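Local coordinates for beta-N-acetylglucosaminidase-like protein Glycoside hydrolase family 20 (Flavobacterium johnsoniae, PDB 6YHH) that probably removes N-acetylglucosamine units from chitin-derived oligosaccharides, as a family 20 beta-N-acetylhexosaminidase of a chitin utilization system, at residues W12-V17 with W476-I481; F157-V162 with A455-F460; F348-A353 with K372-E377; L648-N653 with S663-L668. All blocks are in the same frame, centred on the assembly; numbering follows the deposited sequence.

Contact 1: W12-V17 with W476-I481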
loop_
_atom_site.group_PDB
_atom_site.type_symbol
_atom_site.label_atom_id
_atom_site.label_comp_id
_atom_site.label_asym_id
_atom_site.label_seq_id
_atom_site.Cartn_x
_atom_site.Cartn_y
_atom_site.Cartn_z
ATOM N N TRP A 12 23.648 2.435 14.988
ATOM C CA TRP A 12 24.618 1.673 15.791
ATOM C C TRP A 12 24.564 2.177 17.246
ATOM O O TRP A 12 24.657 3.425 17.475
ATOM C CB TRP A 12 26.001 1.860 15.231
ATOM C CG TRP A 12 26.937 0.904 15.906
ATOM C CD1 TRP A 12 27.849 1.211 16.893
ATOM C CD2 TRP A 12 26.952 -0.508 15.765
ATOM N NE1 TRP A 12 28.439 0.061 17.371
ATOM C CE2 TRP A 12 27.940 -1.017 16.666
ATOM C CE3 TRP A 12 26.276 -1.421 14.918
ATOM C CZ2 TRP A 12 28.238 -2.393 16.759
ATOM C CZ3 TRP A 12 26.588 -2.771 15.000
ATOM C CH2 TRP A 12 27.568 -3.256 15.922
ATOM N N PRO A 13 24.323 1.260 18.210
ATOM C CA PRO A 13 24.141 1.725 19.586
ATOM C C PRO A 13 25.437 2.276 20.220
ATOM O O PRO A 13 26.560 1.992 19.763
ATOM C CB PRO A 13 23.700 0.499 20.319
ATOM C CG PRO A 13 23.032 -0.375 19.253
ATOM C CD PRO A 13 23.934 -0.145 18.075
ATOM N N GLN A 14 25.260 3.087 21.244
ATOM C CA GLN A 14 26.365 3.828 21.889
ATOM C C GLN A 14 27.356 2.813 22.536
ATOM O O GLN A 14 28.575 3.051 22.567
ATOM C CB GLN A 14 25.871 4.822 22.957
ATOM C CG GLN A 14 24.971 5.982 22.471
ATOM C CD GLN A 14 25.684 7.003 21.600
ATOM O OE1 GLN A 14 26.951 7.101 21.563
ATOM N NE2 GLN A 14 24.867 7.755 20.826
ATOM N N ASN A 15 26.842 1.717 23.016
ATOM C CA ASN A 15 27.667 0.653 23.646
ATOM C C ASN A 15 27.134 -0.682 23.233
ATOM O O ASN A 15 25.923 -0.947 23.408
ATOM C CB ASN A 15 27.612 0.732 25.175
ATOM C CG ASN A 15 28.035 2.078 25.720
ATOM O OD1 ASN A 15 27.232 3.003 25.951
ATOM N ND2 ASN A 15 29.293 2.213 25.871
ATOM N N VAL A 16 28.028 -1.528 22.758
ATOM C CA VAL A 16 27.618 -2.893 22.330
ATOM C C VAL A 16 28.708 -3.862 22.723
ATOM O O VAL A 16 29.829 -3.728 22.229
ATOM C CB VAL A 16 27.487 -2.998 20.802
ATOM C CG1 VAL A 16 27.070 -4.426 20.378
ATOM C CG2 VAL A 16 26.517 -1.933 20.286
ATOM N N VAL A 17 28.359 -4.888 23.483
ATOM C CA VAL A 17 29.282 -5.996 23.744
ATOM C C VAL A 17 28.584 -7.321 23.460
ATOM O O VAL A 17 27.470 -7.514 23.923
ATOM C CB VAL A 17 29.767 -5.955 25.198
ATOM C CG1 VAL A 17 30.782 -7.080 25.472
ATOM C CG2 VAL A 17 30.398 -4.608 25.435
ATOM N N TRP A 476 21.386 9.750 15.698
ATOM C CA TRP A 476 21.333 9.017 16.994
ATOM C C TRP A 476 22.727 8.617 17.479
ATOM O O TRP A 476 23.060 8.784 18.658
ATOM C CB TRP A 476 20.449 7.760 16.820
ATOM C CG TRP A 476 20.452 6.858 18.053
ATOM C CD1 TRP A 476 21.465 6.054 18.461
ATOM C CD2 TRP A 476 19.412 6.732 19.008
ATOM N NE1 TRP A 476 21.122 5.442 19.667
ATOM C CE2 TRP A 476 19.848 5.832 19.997
ATOM C CE3 TRP A 476 18.118 7.269 19.113
ATOM C CZ2 TRP A 476 19.084 5.508 21.115
ATOM C CZ3 TRP A 476 17.354 6.931 20.242
ATOM C CH2 TRP A 476 17.840 6.057 21.220
ATOM N N SER A 477 23.510 8.017 16.594
ATOM C CA SER A 477 24.739 7.329 16.981
ATOM C C SER A 477 25.860 8.364 17.273
ATOM O O SER A 477 25.773 9.565 16.993
ATOM C CB SER A 477 25.224 6.433 15.861
ATOM O OG SER A 477 24.318 5.331 15.673
ATOM N N ALA A 478 26.922 7.832 17.820
ATOM C CA ALA A 478 28.080 8.666 18.150
ATOM C C ALA A 478 28.642 9.333 16.891
ATOM O O ALA A 478 28.585 8.768 15.806
ATOM C CB ALA A 478 29.167 7.764 18.775
ATOM N N GLU A 479 29.280 10.488 17.091
ATOM C CA GLU A 479 29.802 11.290 15.999
ATOM C C GLU A 479 30.848 10.553 15.207
ATOM O O GLU A 479 30.981 10.788 14.022
ATOM C CB GLU A 479 30.397 12.581 16.551
ATOM C CG GLU A 479 30.942 13.539 15.500
ATOM C CD GLU A 479 31.397 14.884 16.033
ATOM O OE1 GLU A 479 31.583 15.031 17.266
ATOM O OE2 GLU A 479 31.525 15.812 15.169
ATOM N N ASN A 480 31.582 9.638 15.823
ATOM C CA ASN A 480 32.597 8.896 15.088
ATOM C C ASN A 480 32.153 7.656 14.358
ATOM O O ASN A 480 32.988 6.986 13.808
ATOM C CB ASN A 480 33.824 8.579 15.965
ATOM C CG ASN A 480 33.496 7.639 17.092
ATOM O OD1 ASN A 480 32.337 7.249 17.289
ATOM N ND2 ASN A 480 34.495 7.332 17.904
ATOM N N ILE A 481 30.842 7.357 14.272
ATOM C CA ILE A 481 30.428 6.231 13.486
ATOM C C ILE A 481 30.241 6.780 12.037
ATOM O O ILE A 481 29.244 7.502 11.782
ATOM C CB ILE A 481 29.107 5.675 14.086
ATOM C CG1 ILE A 481 29.211 5.171 15.540
ATOM C CG2 ILE A 481 28.485 4.623 13.175
ATOM C CD1 ILE A 481 30.305 4.175 15.776
HETATM O O HOH W 1 26.816 5.055 18.582
#
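Trp12 meets Ser477 where the entry to strand 15-19 of the N-terminal domain passes the loop that leaves helix 467-476 of the catalytic domain. The hydroxyl Ser477 OG donates to Trp12 O over 2.6 Å; it lies in the carbonyl plane, on a lone pair, with a C=O...donor angle of 125°. The same carbonyl accepts a second hydrogen bond, from a water 2.9 Å from Trp12 O, and this water in turn accepts from Ala478 N, again at 2.9 Å.

From CB outward the Trp12 side chain runs past the loop. Its CB lies 3.9 Å from Ser477 OG. With CG anti to the backbone N (chi1 -171°), the indole then leads away from the loop, yet CD1 still reaches Ile481 CD1 at 4.0 Å, the two side chains crossing at about a right angle. One ring face carries Pro13 CD and Val16 CG2 of its own segment, both toward the rim.

Gln14 bends at chi2 (-68°) and lays its amide alongside the loop: OE1 rests 3.6 Å from Ala478 CB, while NE2 gives its hydrogen bond to Phe141 O, just past strand 131-140. A leucine in its place would probably leave Phe141 O without this donor and weaken the tie between the two stretches of chain. Trp476 NE1 donates to Asp140 OD1, the oxygen that also accepts from Gln14 N.

At this contact Trp12 O is thus gripped twice, by Ser477 OG and by the water that ties it to Ala478 N, while the apolar part is the touch of Trp12 on Ile481.

Contact 2: F157-V162 with A455-F460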
loop_
_atom_site.group_PDB
_atom_site.type_symbol
_atom_site.label_atom_id
_atom_site.label_comp_id
_atom_site.label_asym_id
_atom_site.label_seq_id
_atom_site.Cartn_x
_atom_site.Cartn_y
_atom_site.Cartn_z
ATOM N N PHE A 157 0.055 15.343 -2.592
ATOM C CA PHE A 157 -0.655 14.937 -1.406
ATOM C C PHE A 157 -0.256 13.512 -1.091
ATOM O O PHE A 157 -0.213 12.620 -2.002
ATOM C CB PHE A 157 -2.149 15.121 -1.549
ATOM C CG PHE A 157 -2.949 14.646 -0.364
ATOM C CD1 PHE A 157 -2.918 15.392 0.819
ATOM C CD2 PHE A 157 -3.769 13.510 -0.421
ATOM C CE1 PHE A 157 -3.584 14.999 1.942
ATOM C CE2 PHE A 157 -4.461 13.120 0.726
ATOM C CZ PHE A 157 -4.414 13.900 1.893
ATOM N N GLN A 158 -0.023 13.270 0.188
ATOM C CA GLN A 158 0.318 11.939 0.676
ATOM C C GLN A 158 -0.796 11.467 1.627
ATOM O O GLN A 158 -0.932 11.978 2.758
ATOM C CB GLN A 158 1.631 11.927 1.385
ATOM C CG GLN A 158 2.776 12.553 0.598
ATOM C CD GLN A 158 3.116 11.752 -0.647
ATOM O OE1 GLN A 158 3.035 10.561 -0.671
ATOM N NE2 GLN A 158 3.468 12.473 -1.684
ATOM N N PRO A 159 -1.573 10.489 1.187
ATOM C CA PRO A 159 -2.734 10.051 1.995
ATOM C C PRO A 159 -2.328 9.478 3.386
ATOM O O PRO A 159 -1.170 9.170 3.668
ATOM C CB PRO A 159 -3.363 8.955 1.137
ATOM C CG PRO A 159 -3.092 9.396 -0.227
ATOM C CD PRO A 159 -1.600 9.804 -0.110
ATOM N N VAL A 160 -3.374 9.348 4.217
ATOM C CA VAL A 160 -3.213 8.847 5.571
ATOM C C VAL A 160 -2.363 7.616 5.614
ATOM O O VAL A 160 -1.495 7.489 6.521
ATOM C CB VAL A 160 -4.589 8.615 6.204
ATOM C CG1 VAL A 160 -4.469 7.766 7.445
ATOM C CG2 VAL A 160 -5.288 9.930 6.437
ATOM N N ASP A 161 -2.548 6.651 4.687
ATOM C CA ASP A 161 -1.759 5.415 4.756
ATOM C C ASP A 161 -0.244 5.649 4.628
ATOM O O ASP A 161 0.570 4.943 5.235
ATOM C CB ASP A 161 -2.221 4.341 3.753
ATOM C CG ASP A 161 -2.134 4.792 2.302
ATOM O OD1 ASP A 161 -2.700 5.769 1.964
ATOM O OD2 ASP A 161 -1.521 4.064 1.523
ATOM N N VAL A 162 0.121 6.606 3.771
ATOM C CA VAL A 162 1.538 6.921 3.595
ATOM C C VAL A 162 2.102 7.486 4.876
ATOM O O VAL A 162 3.207 7.098 5.327
ATOM C CB VAL A 162 1.743 7.975 2.498
ATOM C CG1 VAL A 162 3.214 8.333 2.355
ATOM C CG2 VAL A 162 1.231 7.459 1.115
ATOM N N ALA A 455 7.584 13.153 -6.301
ATOM C CA ALA A 455 7.245 11.890 -5.623
ATOM C C ALA A 455 5.758 11.816 -5.384
ATOM O O ALA A 455 5.204 12.597 -4.636
ATOM C CB ALA A 455 8.003 11.755 -4.355
ATOM N N THR A 456 5.161 10.780 -5.919
ATOM C CA THR A 456 3.734 10.480 -5.691
ATOM C C THR A 456 3.623 9.614 -4.476
ATOM O O THR A 456 4.622 9.130 -3.965
ATOM C CB THR A 456 3.199 9.694 -6.887
ATOM O OG1 THR A 456 4.017 8.509 -7.036
ATOM C CG2 THR A 456 3.269 10.544 -8.178
ATOM N N PRO A 457 2.403 9.349 -4.035
ATOM C CA PRO A 457 2.280 8.342 -2.945
ATOM C C PRO A 457 2.866 7.008 -3.298
ATOM O O PRO A 457 3.279 6.273 -2.396
ATOM C CB PRO A 457 0.762 8.199 -2.785
ATOM C CG PRO A 457 0.298 9.551 -3.189
ATOM C CD PRO A 457 1.124 10.028 -4.320
ATOM N N GLU A 458 2.904 6.695 -4.589
ATOM C CA GLU A 458 3.514 5.432 -5.059
ATOM C C GLU A 458 5.008 5.406 -4.945
ATOM O O GLU A 458 5.639 4.379 -4.605
ATOM C CB GLU A 458 3.038 5.073 -6.482
ATOM C CG GLU A 458 1.505 4.835 -6.528
ATOM C CD GLU A 458 0.624 6.039 -6.522
ATOM O OE1 GLU A 458 1.051 7.155 -6.869
ATOM O OE2 GLU A 458 -0.493 5.832 -5.930
ATOM N N THR A 459 5.661 6.504 -5.275
ATOM C CA THR A 459 7.106 6.521 -5.301
ATOM C C THR A 459 7.775 7.148 -4.031
ATOM O O THR A 459 8.986 7.041 -3.893
ATOM C CB THR A 459 7.740 7.227 -6.526
ATOM O OG1 THR A 459 7.352 8.600 -6.545
ATOM C CG2 THR A 459 7.231 6.620 -7.786
ATOM N N PHE A 460 6.963 7.719 -3.149
ATOM C CA PHE A 460 7.401 8.402 -1.920
ATOM C C PHE A 460 8.408 7.561 -1.121
ATOM O O PHE A 460 9.551 7.980 -0.871
ATOM C CB PHE A 460 6.204 8.686 -1.019
ATOM C CG PHE A 460 6.558 9.499 0.183
ATOM C CD1 PHE A 460 6.567 10.879 0.095
ATOM C CD2 PHE A 460 6.822 8.917 1.414
ATOM C CE1 PHE A 460 6.924 11.690 1.133
ATOM C CE2 PHE A 460 7.173 9.686 2.496
ATOM C CZ PHE A 460 7.188 11.087 2.394
#
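Gln158 OE1 is the oddity: an amide oxygen buried against Pro457 and Phe460 with no hydrogen-bond partner in the model. Carbon surrounds it across the contact, with Pro457 CA 3.3 Å from Gln158 OE1 and Phe460 CD1 a little farther. Gln158 bends at chi2 (-66°), which folds its amide toward the 455-460 loop. The amide and the phenyl ring are 32° apart, neither stacked nor perpendicular. The nitrogen fares better. Gln158 NE2 gives a weak bond to Ala455 O (3.4 Å, N-H...O angle 135°) and another to His156 O; the His156 bond, with the weak one, probably sets the rotation of the amide.

Beside it Pro457 wedges its ring between backbone and side chains: CG sits 3.3 Å from Phe157 O and 3.6 Å from Pro159 CD, the two proline rings crossing at about a right angle. Val162 spans Pro457 and Phe460, its CG2 on Pro457 CB and its CG1 3.8 Å from Phe460 CD2. Thr456 holds the loop in shape with an ST motif, OG1 accepting from Thr459 N.

These loops follow strands 146-152 and 443-450, the first and last of the TIM barrel, which pair in parallel. Packing of Pro457, Pro159, Val162 and Phe460 does most of the joining, and the partnerless buried oxygen is probably an energetic cost.

Contact 3: F348-A353 with K372-E377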
loop_
_atom_site.group_PDB
_atom_site.type_symbol
_atom_site.label_atom_id
_atom_site.label_comp_id
_atom_site.label_asym_id
_atom_site.label_seq_id
_atom_site.Cartn_x
_atom_site.Cartn_y
_atom_site.Cartn_z
ATOM N N PHE A 348 6.802 40.602 10.669
ATOM C CA PHE A 348 5.611 39.790 10.369
ATOM C C PHE A 348 5.610 38.530 11.221
ATOM O O PHE A 348 4.648 38.241 11.878
ATOM C CB PHE A 348 5.622 39.447 8.856
ATOM C CG PHE A 348 4.675 38.376 8.484
ATOM C CD1 PHE A 348 3.310 38.626 8.313
ATOM C CD2 PHE A 348 5.129 37.061 8.346
ATOM C CE1 PHE A 348 2.414 37.590 7.983
ATOM C CE2 PHE A 348 4.241 36.028 8.001
ATOM C CZ PHE A 348 2.890 36.301 7.830
ATOM N N THR A 349 6.704 37.796 11.210
ATOM C CA THR A 349 6.894 36.604 12.012
ATOM C C THR A 349 6.673 36.824 13.517
ATOM O O THR A 349 5.963 36.059 14.198
ATOM C CB THR A 349 8.303 36.007 11.792
ATOM O OG1 THR A 349 8.448 35.686 10.393
ATOM C CG2 THR A 349 8.536 34.795 12.647
ATOM N N MET A 350 7.186 37.960 14.008
ATOM C CA MET A 350 7.035 38.292 15.438
ATOM C C MET A 350 5.640 38.756 15.794
ATOM O O MET A 350 5.280 38.666 17.003
ATOM C CB MET A 350 8.112 39.306 15.891
ATOM C CG MET A 350 9.499 38.645 15.990
ATOM S SD MET A 350 9.564 37.189 17.041
ATOM C CE MET A 350 8.800 37.950 18.499
ATOM N N GLN A 351 4.827 39.141 14.802
ATOM C CA GLN A 351 3.405 39.358 15.031
ATOM C C GLN A 351 2.653 38.019 15.269
ATOM O O GLN A 351 1.622 37.951 15.929
ATOM C CB GLN A 351 2.708 40.177 13.931
ATOM C CG GLN A 351 3.326 41.475 13.585
ATOM C CD GLN A 351 3.717 42.269 14.787
ATOM O OE1 GLN A 351 4.927 42.509 15.052
ATOM N NE2 GLN A 351 2.733 42.658 15.529
ATOM N N LEU A 352 3.162 36.924 14.670
ATOM C CA LEU A 352 2.547 35.581 14.812
ATOM C C LEU A 352 2.938 34.957 16.186
ATOM O O LEU A 352 2.268 34.069 16.704
ATOM C CB LEU A 352 3.084 34.645 13.710
ATOM C CG LEU A 352 2.937 35.231 12.292
ATOM C CD1 LEU A 352 3.223 34.169 11.244
ATOM C CD2 LEU A 352 1.527 35.729 12.032
ATOM N N ALA A 353 4.094 35.365 16.702
ATOM C CA ALA A 353 4.690 34.765 17.930
ATOM C C ALA A 353 3.708 34.797 19.130
ATOM O O ALA A 353 3.481 33.744 19.756
ATOM C CB ALA A 353 6.000 35.413 18.275
ATOM N N LYS A 372 17.814 40.664 13.416
ATOM C CA LYS A 372 18.139 40.972 14.811
ATOM C C LYS A 372 16.960 40.949 15.769
ATOM O O LYS A 372 17.083 40.493 16.927
ATOM C CB LYS A 372 18.962 42.294 14.850
ATOM C CG LYS A 372 18.136 43.489 14.540
ATOM N N ASP A 373 15.777 41.335 15.361
ATOM C CA ASP A 373 14.692 41.430 16.317
ATOM C C ASP A 373 13.856 40.123 16.460
ATOM O O ASP A 373 12.828 40.137 17.106
ATOM C CB ASP A 373 13.754 42.561 15.935
ATOM C CG ASP A 373 14.365 43.967 16.098
ATOM O OD1 ASP A 373 15.463 44.113 16.606
ATOM O OD2 ASP A 373 13.659 44.936 15.678
ATOM N N LEU A 374 14.222 39.032 15.775
ATOM C CA LEU A 374 13.604 37.752 16.068
ATOM C C LEU A 374 13.833 37.357 17.500
ATOM O O LEU A 374 14.995 37.333 17.905
ATOM C CB LEU A 374 14.215 36.667 15.153
ATOM C CG LEU A 374 13.497 35.328 15.192
ATOM C CD1 LEU A 374 12.071 35.397 14.664
ATOM C CD2 LEU A 374 14.298 34.254 14.437
ATOM N N SER A 375 12.786 37.046 18.239
ATOM C CA SER A 375 12.946 36.484 19.590
ATOM C C SER A 375 13.908 35.316 19.627
ATOM O O SER A 375 13.788 34.385 18.798
ATOM C CB SER A 375 11.631 36.046 20.135
ATOM O OG SER A 375 11.809 35.372 21.354
ATOM N N LYS A 376 14.813 35.311 20.629
ATOM C CA LYS A 376 15.702 34.178 20.791
ATOM C C LYS A 376 15.007 32.914 21.272
ATOM O O LYS A 376 15.659 31.843 21.369
ATOM C CB LYS A 376 16.902 34.525 21.656
ATOM C CG LYS A 376 17.837 35.467 20.969
ATOM C CD LYS A 376 19.133 35.636 21.782
ATOM C CE LYS A 376 18.853 36.539 22.982
ATOM N NZ LYS A 376 18.571 37.914 22.456
ATOM N N GLU A 377 13.698 32.995 21.528
ATOM C CA GLU A 377 12.919 31.782 21.800
ATOM C C GLU A 377 12.457 31.091 20.483
ATOM O O GLU A 377 11.907 30.010 20.564
ATOM C CB GLU A 377 11.689 32.087 22.613
ATOM C CG GLU A 377 12.063 32.729 23.973
ATOM C CD GLU A 377 10.835 33.112 24.772
ATOM O OE1 GLU A 377 10.699 34.271 25.259
ATOM O OE2 GLU A 377 9.985 32.227 24.920
#
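This is a small helix-on-loop contact on the outside of the TIM barrel, where Met350 of helix 341-358 meets Leu374 and Ser375 in the loop between strands 362-366 and 379-382. The helix precedes the first of these parallel strands in the chain, and the loop starts beyond that strand's C-terminal end.

Met350 carries most of it. Its chi2 (-55°) turns the sulfur to the loop backbone, and chi3 (-52°) swings the methyl toward the serine. There the N-H of Ser375 points almost straight at Met350 SD: the distance from Ser375 N to Met350 SD is 3.4 Å and the N-H...S angle 171°, a weak hydrogen bond. The methyl group lies alongside the serine, with Met350 CE 3.8 Å from Ser375 CB, and lower on the chain Met350 CG passes 3.8 Å from Asp373 O.

Leu374 approaches from another direction, crossing the methionine at about a right angle; its CD1 is 3.9 Å from Met350 SD and 4.1 Å from Thr349 CG2. Ser375 OG is occupied in its own loop, accepting from Glu377 N in an ST turn.

Replacing Met350 with an alanine would probably leave Ser375 N without its sulfur acceptor and open a gap beside Leu374 CD1. The chemistry is that of one sulfur in two roles: a weak acceptor for the Ser375 N-H and an apolar neighbour of Leu374 CD1.

Contact 4: L648-N653 with S663-L668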
loop_
_atom_site.group_PDB
_atom_site.type_symbol
_atom_site.label_atom_id
_atom_site.label_comp_id
_atom_site.label_asym_id
_atom_site.label_seq_id
_atom_site.Cartn_x
_atom_site.Cartn_y
_atom_site.Cartn_z
ATOM N N LEU A 648 33.592 6.828 -27.341
ATOM C CA LEU A 648 32.697 5.727 -27.153
ATOM C C LEU A 648 32.269 5.668 -25.659
ATOM O O LEU A 648 31.064 5.526 -25.367
ATOM C CB LEU A 648 33.341 4.419 -27.586
ATOM C CG LEU A 648 32.434 3.232 -27.517
ATOM C CD1 LEU A 648 31.375 3.377 -28.570
ATOM C CD2 LEU A 648 33.233 1.926 -27.706
ATOM N N ILE A 649 33.225 5.783 -24.754
ATOM C CA ILE A 649 32.934 5.779 -23.307
ATOM C C ILE A 649 32.214 7.039 -22.934
ATOM O O ILE A 649 31.267 6.966 -22.140
ATOM C CB ILE A 649 34.184 5.470 -22.474
ATOM C CG1 ILE A 649 34.382 3.947 -22.455
ATOM C CG2 ILE A 649 34.130 6.091 -21.087
ATOM C CD1 ILE A 649 34.503 3.202 -23.760
ATOM N N GLU A 650 32.591 8.182 -23.505
ATOM C CA GLU A 650 31.935 9.426 -23.166
ATOM C C GLU A 650 30.493 9.427 -23.491
ATOM O O GLU A 650 29.704 10.159 -22.857
ATOM C CB GLU A 650 32.590 10.627 -23.915
ATOM C CG GLU A 650 33.961 11.037 -23.421
ATOM C CD GLU A 650 33.891 11.512 -21.996
ATOM O OE1 GLU A 650 33.214 12.526 -21.730
ATOM O OE2 GLU A 650 34.459 10.795 -21.138
ATOM N N GLN A 651 30.070 8.664 -24.473
ATOM C CA GLN A 651 28.615 8.573 -24.803
ATOM C C GLN A 651 27.847 8.189 -23.537
ATOM O O GLN A 651 26.662 8.538 -23.349
ATOM C CB GLN A 651 28.309 7.516 -25.827
ATOM C CG GLN A 651 28.936 7.664 -27.218
ATOM C CD GLN A 651 28.523 8.924 -27.844
ATOM O OE1 GLN A 651 27.331 9.149 -28.071
ATOM N NE2 GLN A 651 29.489 9.785 -28.109
ATOM N N CYS A 652 28.467 7.410 -22.686
ATOM C CA CYS A 652 27.755 6.860 -21.524
ATOM C C CYS A 652 27.546 7.909 -20.406
ATOM O O CYS A 652 26.967 7.555 -19.364
ATOM C CB CYS A 652 28.475 5.645 -20.943
ATOM S SG CYS A 652 28.467 4.235 -22.018
ATOM N N ASN A 653 28.080 9.122 -20.555
ATOM C CA ASN A 653 27.817 10.180 -19.547
ATOM C C ASN A 653 26.641 11.037 -19.882
ATOM O O ASN A 653 26.438 12.080 -19.284
ATOM C CB ASN A 653 29.043 11.086 -19.456
ATOM C CG ASN A 653 29.116 11.855 -18.163
ATOM O OD1 ASN A 653 28.597 11.460 -17.098
ATOM N ND2 ASN A 653 29.823 12.987 -18.218
ATOM N N SER A 663 25.528 5.319 -13.752
ATOM C CA SER A 663 26.425 5.631 -12.654
ATOM C C SER A 663 27.632 4.712 -12.614
ATOM O O SER A 663 28.351 4.660 -11.654
ATOM C CB SER A 663 25.649 5.635 -11.332
ATOM O OG SER A 663 25.005 4.388 -11.106
ATOM N N VAL A 664 27.848 4.040 -13.726
ATOM C CA VAL A 664 29.112 3.330 -14.033
ATOM C C VAL A 664 30.034 4.146 -14.912
ATOM O O VAL A 664 31.176 3.735 -15.172
ATOM C CB VAL A 664 28.803 1.967 -14.708
ATOM C CG1 VAL A 664 28.076 1.008 -13.781
ATOM C CG2 VAL A 664 28.031 2.113 -16.000
ATOM N N TYR A 665 29.602 5.300 -15.420
ATOM C CA TYR A 665 30.425 6.095 -16.279
ATOM C C TYR A 665 31.826 6.441 -15.749
ATOM O O TYR A 665 32.868 6.213 -16.477
ATOM C CB TYR A 665 29.712 7.388 -16.711
ATOM C CG TYR A 665 30.661 8.353 -17.291
ATOM C CD1 TYR A 665 31.152 8.153 -18.578
ATOM C CD2 TYR A 665 31.095 9.443 -16.550
ATOM C CE1 TYR A 665 32.061 9.036 -19.111
ATOM C CE2 TYR A 665 31.976 10.356 -17.079
ATOM C CZ TYR A 665 32.442 10.150 -18.361
ATOM O OH TYR A 665 33.372 11.060 -18.922
ATOM N N GLU A 666 31.882 6.900 -14.494
ATOM C CA GLU A 666 33.203 7.301 -13.924
ATOM C C GLU A 666 34.210 6.137 -13.939
ATOM O O GLU A 666 35.360 6.348 -14.296
ATOM C CB GLU A 666 33.095 7.887 -12.550
ATOM C CG GLU A 666 32.351 9.232 -12.534
ATOM C CD GLU A 666 33.069 10.397 -13.266
ATOM O OE1 GLU A 666 34.311 10.358 -13.553
ATOM O OE2 GLU A 666 32.372 11.399 -13.591
ATOM N N SER A 667 33.734 4.948 -13.614
ATOM C CA SER A 667 34.551 3.742 -13.638
ATOM C C SER A 667 34.919 3.265 -15.013
ATOM O O SER A 667 36.056 2.751 -15.220
ATOM C CB SER A 667 33.862 2.669 -12.830
ATOM O OG SER A 667 34.037 2.921 -11.431
ATOM N N LEU A 668 34.035 3.467 -15.999
ATOM C CA LEU A 668 34.390 3.197 -17.363
ATOM C C LEU A 668 35.582 4.092 -17.750
ATOM O O LEU A 668 36.519 3.609 -18.444
ATOM C CB LEU A 668 33.225 3.470 -18.316
ATOM C CG LEU A 668 32.007 2.564 -18.140
ATOM C CD1 LEU A 668 30.940 3.102 -19.042
ATOM C CD2 LEU A 668 32.310 1.125 -18.514
#
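Two side chains swung anti to their backbone nitrogens, Tyr665 (chi1 165°) and Asn653 (chi1 -159°), bring a phenol ring and an amide face to face. Asn653 CB sits 3.5 Å from the centroid of the Tyr665 ring, almost on its normal, as a CH-pi contact. The amide beyond it lies over the same ring, Asn653 OD1 3.3 Å from Tyr665 CD2; the two planes are only 9° apart, so the groups are stacked.

At its edge the ring is met by oxygens lying close to its plane. Ile649 O is 3.8 Å from Tyr665 CE1. The hydroxyl Tyr665 OH donates to Glu650 OE2 in a very short bond of 2.5 Å, and the carboxylate is turned steeply to the ring. Glu650 starts out pointing away from the partner helix and folds back at chi2 to get there. The ring is thus gripped on a face and at its phenol end, which should restrict its flipping.

Behind the tyrosine the contact turns apolar. Ile649 CG2 rests 3.9 Å from Leu668 CB, and Cys652 CB lies 4.0 Å from Leu668 CD1.

Helix 642-650 and helix 665-671 thereby pack together; the short connection between them carries strand 660-662, which pairs antiparallel with strand 532-534. Helix 617-634 backs both, with Ala626 against Ile649 and Leu630 against Leu668, and Phe570 of helix 565-579 and Phe593 of helix 583-607 also touch Leu668.

Contacts 2 and 3 both belong to the catalytic barrel and are nested inside the long loop of chain that contact 1 closes. Contact 2 joins the first and last barrel strands through the loops that follow them; contact 3 sits farther round, its centre about 34 Å away, and joins a barrel helix to a loop. Contact 1 ties the N-terminal domain to the barrel, about 32 Å from contact 2 between centres. Contact 4 comes later in the chain and joins two helices at the C-terminal end, its nearest atoms about 18 Å from contact 2 and about 40 Å from contact 3. None of the four lies at Glu317, the predicted proton donor.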